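Local coordinates for protein putative non-ribosomal peptide synthetase (Actinomadura parvosata subsp. kistnae, PDB 6M7L) that is part of a putative non-ribosomal peptide synthetase, a condensation-like domain with a degenerate catalytic motif that probably recruits tailoring enzymes rather than forming peptide bonds, at residues M282-L287 against R464-V470. Numbering follows the deposited sequence.
Sequences MLLSRL and RLSQVDV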
ATOM      1  N   MET A 282     -33.339   9.185  -7.320  1.00 70.72           N
ATOM      2  CA  MET A 282     -34.347  10.215  -7.542  1.00 65.46           C
ATOM      3  C   MET A 282     -34.048  11.006  -8.808  1.00 72.19           C
ATOM      4  O   MET A 282     -34.951  11.272  -9.609  1.00 78.53           O
ATOM      5  CB  MET A 282     -34.422  11.151  -6.336  1.00 70.58           C
ATOM      6  CG  MET A 282     -34.741  10.450  -5.028  1.00 73.54           C
ATOM      7  SD  MET A 282     -34.828  11.564  -3.612  1.00 79.50           S
ATOM      8  CE  MET A 282     -36.328  12.466  -3.979  1.00 81.67           C
ATOM      9  N   LEU A 283     -32.782  11.381  -9.005  1.00 69.07           N
ATOM     10  CA  LEU A 283     -32.408  12.173 -10.172  1.00 68.50           C
ATOM     11  C   LEU A 283     -32.700  11.422 -11.463  1.00 68.38           C
ATOM     12  O   LEU A 283     -33.321  11.963 -12.384  1.00 69.42           O
ATOM     13  CB  LEU A 283     -30.929  12.551 -10.092  1.00 65.69           C
ATOM     14  CG  LEU A 283     -30.396  13.413 -11.234  1.00 70.80           C
ATOM     15  CD1 LEU A 283     -31.040  14.790 -11.210  1.00 75.09           C
ATOM     16  CD2 LEU A 283     -28.888  13.521 -11.147  1.00 67.45           C
ATOM     17  N   LEU A 284     -32.252  10.167 -11.551  1.00 64.48           N
ATOM     18  CA  LEU A 284     -32.513   9.377 -12.749  1.00 67.43           C
ATOM     19  C   LEU A 284     -34.000   9.126 -12.939  1.00 68.05           C
ATOM     20  O   LEU A 284     -34.480   9.072 -14.077  1.00 69.48           O
ATOM     21  CB  LEU A 284     -31.758   8.052 -12.679  1.00 63.16           C
ATOM     22  CG  LEU A 284     -30.234   8.147 -12.617  1.00 60.04           C
ATOM     23  CD1 LEU A 284     -29.615   6.762 -12.719  1.00 53.47           C
ATOM     24  CD2 LEU A 284     -29.709   9.059 -13.715  1.00 56.59           C
ATOM     25  N   SER A 285     -34.743   8.971 -11.841  1.00 69.80           N
ATOM     26  CA  SER A 285     -36.181   8.745 -11.944  1.00 71.15           C
ATOM     27  C   SER A 285     -36.877   9.919 -12.616  1.00 76.86           C
ATOM     28  O   SER A 285     -37.754   9.728 -13.465  1.00 79.58           O
ATOM     29  CB  SER A 285     -36.774   8.499 -10.557  1.00 72.45           C
ATOM     30  OG  SER A 285     -38.162   8.230 -10.631  1.00 71.49           O
ATOM     31  N   ARG A 286     -36.495  11.144 -12.252  1.00 79.30           N
ATOM     32  CA  ARG A 286     -37.138  12.322 -12.822  1.00 76.34           C
ATOM     33  C   ARG A 286     -36.608  12.635 -14.217  1.00 77.23           C
ATOM     34  O   ARG A 286     -37.368  13.075 -15.086  1.00 80.07           O
ATOM     35  CB  ARG A 286     -36.946  13.518 -11.890  1.00 71.58           C
ATOM     36  CG  ARG A 286     -37.678  13.381 -10.565  1.00 73.98           C
ATOM     37  CD  ARG A 286     -39.126  13.816 -10.698  1.00 72.91           C
ATOM     38  NE  ARG A 286     -39.223  15.249 -10.954  1.00 81.23           N
ATOM     39  CZ  ARG A 286     -39.277  16.173 -10.000  1.00 84.41           C
ATOM     40  NH1 ARG A 286     -39.360  17.457 -10.320  1.00 87.32           N
ATOM     41  NH2 ARG A 286     -39.247  15.812  -8.725  1.00 90.93           N
ATOM     42  N   LEU A 287     -35.311  12.415 -14.446  1.00 75.32           N
ATOM     43  CA  LEU A 287     -34.739  12.659 -15.766  1.00 71.66           C
ATOM     44  C   LEU A 287     -35.349  11.732 -16.809  1.00 75.22           C
ATOM     45  O   LEU A 287     -35.726  12.168 -17.902  1.00 84.12           O
ATOM     46  CB  LEU A 287     -33.221  12.487 -15.722  1.00 72.85           C
ATOM     47  CG  LEU A 287     -32.419  13.578 -15.015  1.00 77.15           C
ATOM     48  CD1 LEU A 287     -30.944  13.214 -14.990  1.00 68.13           C
ATOM     49  CD2 LEU A 287     -32.636  14.920 -15.694  1.00 74.54           C
ATOM     50  N   ARG A 464     -40.712  14.590  -1.086  1.00 90.41           N
ATOM     51  CA  ARG A 464     -41.173  13.481  -1.902  1.00 93.06           C
ATOM     52  C   ARG A 464     -40.408  13.443  -3.224  1.00 89.36           C
ATOM     53  O   ARG A 464     -39.715  14.391  -3.604  1.00 89.23           O
ATOM     54  CB  ARG A 464     -42.676  13.590  -2.162  1.00 93.71           C
ATOM     55  CG  ARG A 464     -43.561  13.308  -0.955  1.00 96.11           C
ATOM     56  CD  ARG A 464     -44.951  12.876  -1.406  1.00101.59           C
ATOM     57  NE  ARG A 464     -45.906  12.785  -0.304  1.00104.48           N
ATOM     58  CZ  ARG A 464     -46.891  13.653  -0.094  1.00110.44           C
ATOM     59  NH1 ARG A 464     -47.059  14.682  -0.915  1.00107.08           N
ATOM     60  NH2 ARG A 464     -47.714  13.491   0.934  1.00106.77           N
ATOM     61  N   LEU A 465     -40.541  12.316  -3.927  1.00 90.01           N
ATOM     62  CA  LEU A 465     -39.893  12.172  -5.227  1.00 80.93           C
ATOM     63  C   LEU A 465     -40.426  13.183  -6.234  1.00 87.73           C
ATOM     64  O   LEU A 465     -39.673  13.663  -7.089  1.00 89.67           O
ATOM     65  CB  LEU A 465     -40.085  10.747  -5.750  1.00 81.07           C
ATOM     66  CG  LEU A 465     -39.652  10.444  -7.186  1.00 78.06           C
ATOM     67  CD1 LEU A 465     -38.159  10.671  -7.365  1.00 76.79           C
ATOM     68  CD2 LEU A 465     -40.035   9.023  -7.575  1.00 57.76           C
ATOM     69  N   SER A 466     -41.711  13.530  -6.138  1.00 93.51           N
ATOM     70  CA  SER A 466     -42.324  14.421  -7.118  1.00 91.22           C
ATOM     71  C   SER A 466     -41.927  15.876  -6.897  1.00 89.16           C
ATOM     72  O   SER A 466     -41.686  16.607  -7.863  1.00 90.22           O
ATOM     73  CB  SER A 466     -43.845  14.282  -7.070  1.00 91.23           C
ATOM     74  OG  SER A 466     -44.354  14.732  -5.827  1.00 91.75           O
ATOM     75  N   GLN A 467     -41.861  16.315  -5.641  1.00 94.40           N
ATOM     76  CA  GLN A 467     -41.603  17.710  -5.312  1.00 98.13           C
ATOM     77  C   GLN A 467     -40.114  18.036  -5.229  1.00 97.39           C
ATOM     78  O   GLN A 467     -39.737  19.006  -4.561  1.00101.47           O
ATOM     79  CB  GLN A 467     -42.297  18.076  -3.997  1.00 97.04           C
ATOM     80  CG  GLN A 467     -41.945  17.164  -2.833  1.00 96.65           C
ATOM     81  CD  GLN A 467     -42.577  17.611  -1.528  1.00 98.56           C
ATOM     82  OE1 GLN A 467     -42.086  17.289  -0.445  1.00 96.87           O
ATOM     83  NE2 GLN A 467     -43.671  18.357  -1.625  1.00101.34           N
ATOM     84  N   VAL A 468     -39.270  17.265  -5.894  1.00 90.88           N
ATOM     85  CA  VAL A 468     -37.830  17.486  -5.867  1.00 94.34           C
ATOM     86  C   VAL A 468     -37.437  18.350  -7.058  1.00 98.60           C
ATOM     87  O   VAL A 468     -38.074  18.320  -8.116  1.00101.18           O
ATOM     88  CB  VAL A 468     -37.080  16.136  -5.836  1.00 94.99           C
ATOM     89  CG1 VAL A 468     -36.163  15.975  -7.041  1.00 97.17           C
ATOM     90  CG2 VAL A 468     -36.313  16.000  -4.533  1.00 95.62           C
ATOM     91  N   ASP A 469     -36.383  19.147  -6.880  1.00 99.64           N
ATOM     92  CA  ASP A 469     -36.006  20.181  -7.845  1.00103.87           C
ATOM     93  C   ASP A 469     -35.044  19.591  -8.872  1.00107.97           C
ATOM     94  O   ASP A 469     -33.841  19.480  -8.621  1.00110.77           O
ATOM     95  CB  ASP A 469     -35.389  21.373  -7.121  1.00106.68           C
ATOM     96  CG  ASP A 469     -35.391  22.636  -7.957  1.00111.94           C
ATOM     97  OD1 ASP A 469     -35.256  22.542  -9.195  1.00116.35           O
ATOM     98  OD2 ASP A 469     -35.528  23.731  -7.370  1.00115.14           O
ATOM     99  N   VAL A 470     -35.574  19.217 -10.034  1.00107.11           N
ATOM    100  CA  VAL A 470     -34.759  18.770 -11.164  1.00105.18           C
ATOM    101  C   VAL A 470     -35.279  19.430 -12.437  1.00105.97           C
ATOM    102  O   VAL A 470     -36.234  18.927 -13.048  1.00108.79           O
ATOM    103  CB  VAL A 470     -34.766  17.238 -11.304  1.00 98.59           C
ATOM    104  CG1 VAL A 470     -33.958  16.815 -12.525  1.00 93.14           C
ATOM    105  CG2 VAL A 470     -34.208  16.575 -10.055  1.00105.03           C
TER
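Arg-286 reaches from its helix into the turn of the 464-470 loop and meets three backbone carbonyls. Arg-286 NH2 donates to Leu-465 O at 2.7 Å, close to the guanidinium plane and onto a lone pair of the oxygen. NH1 and NH2 share Val-468 O through two weak, bent bonds, Arg-286 NH1 to Val-468 O being 2.7 Å. Ser-466 O lies over one face of the guanidinium and is not bonded to it. Bends at chi2 (-84°) and chi3 (-67°) fold the arginine chain back to this turn. Within the loop, Arg-464 N donates to Gln-467 OE1 at 3.1 Å. Asp-328 accepts from Ser-466 N, and Gln-456 accepts from Asp-469 N.

Apolar contacts lie beside this polar group. Met-282 CE touches Val-468 CG2 at 3.6 Å, while its CB meets Leu-465 CD1. Val-470 CG1 packs on Leu-283 CD1 at 3.8 Å and also meets Leu-287 CD2. Ser-285 OG lies near Leu-465 CD2 but is hydrogen-bonded to Arg-290 O.

An arginine near the end of helix 272-288 gathers main-chain carbonyls of the irregular loop after helix 440-459, tying it to the C-terminal half of the condensation-type fold. Leu-283 also packs on helix 440-459, Met-282 on helix 331-346.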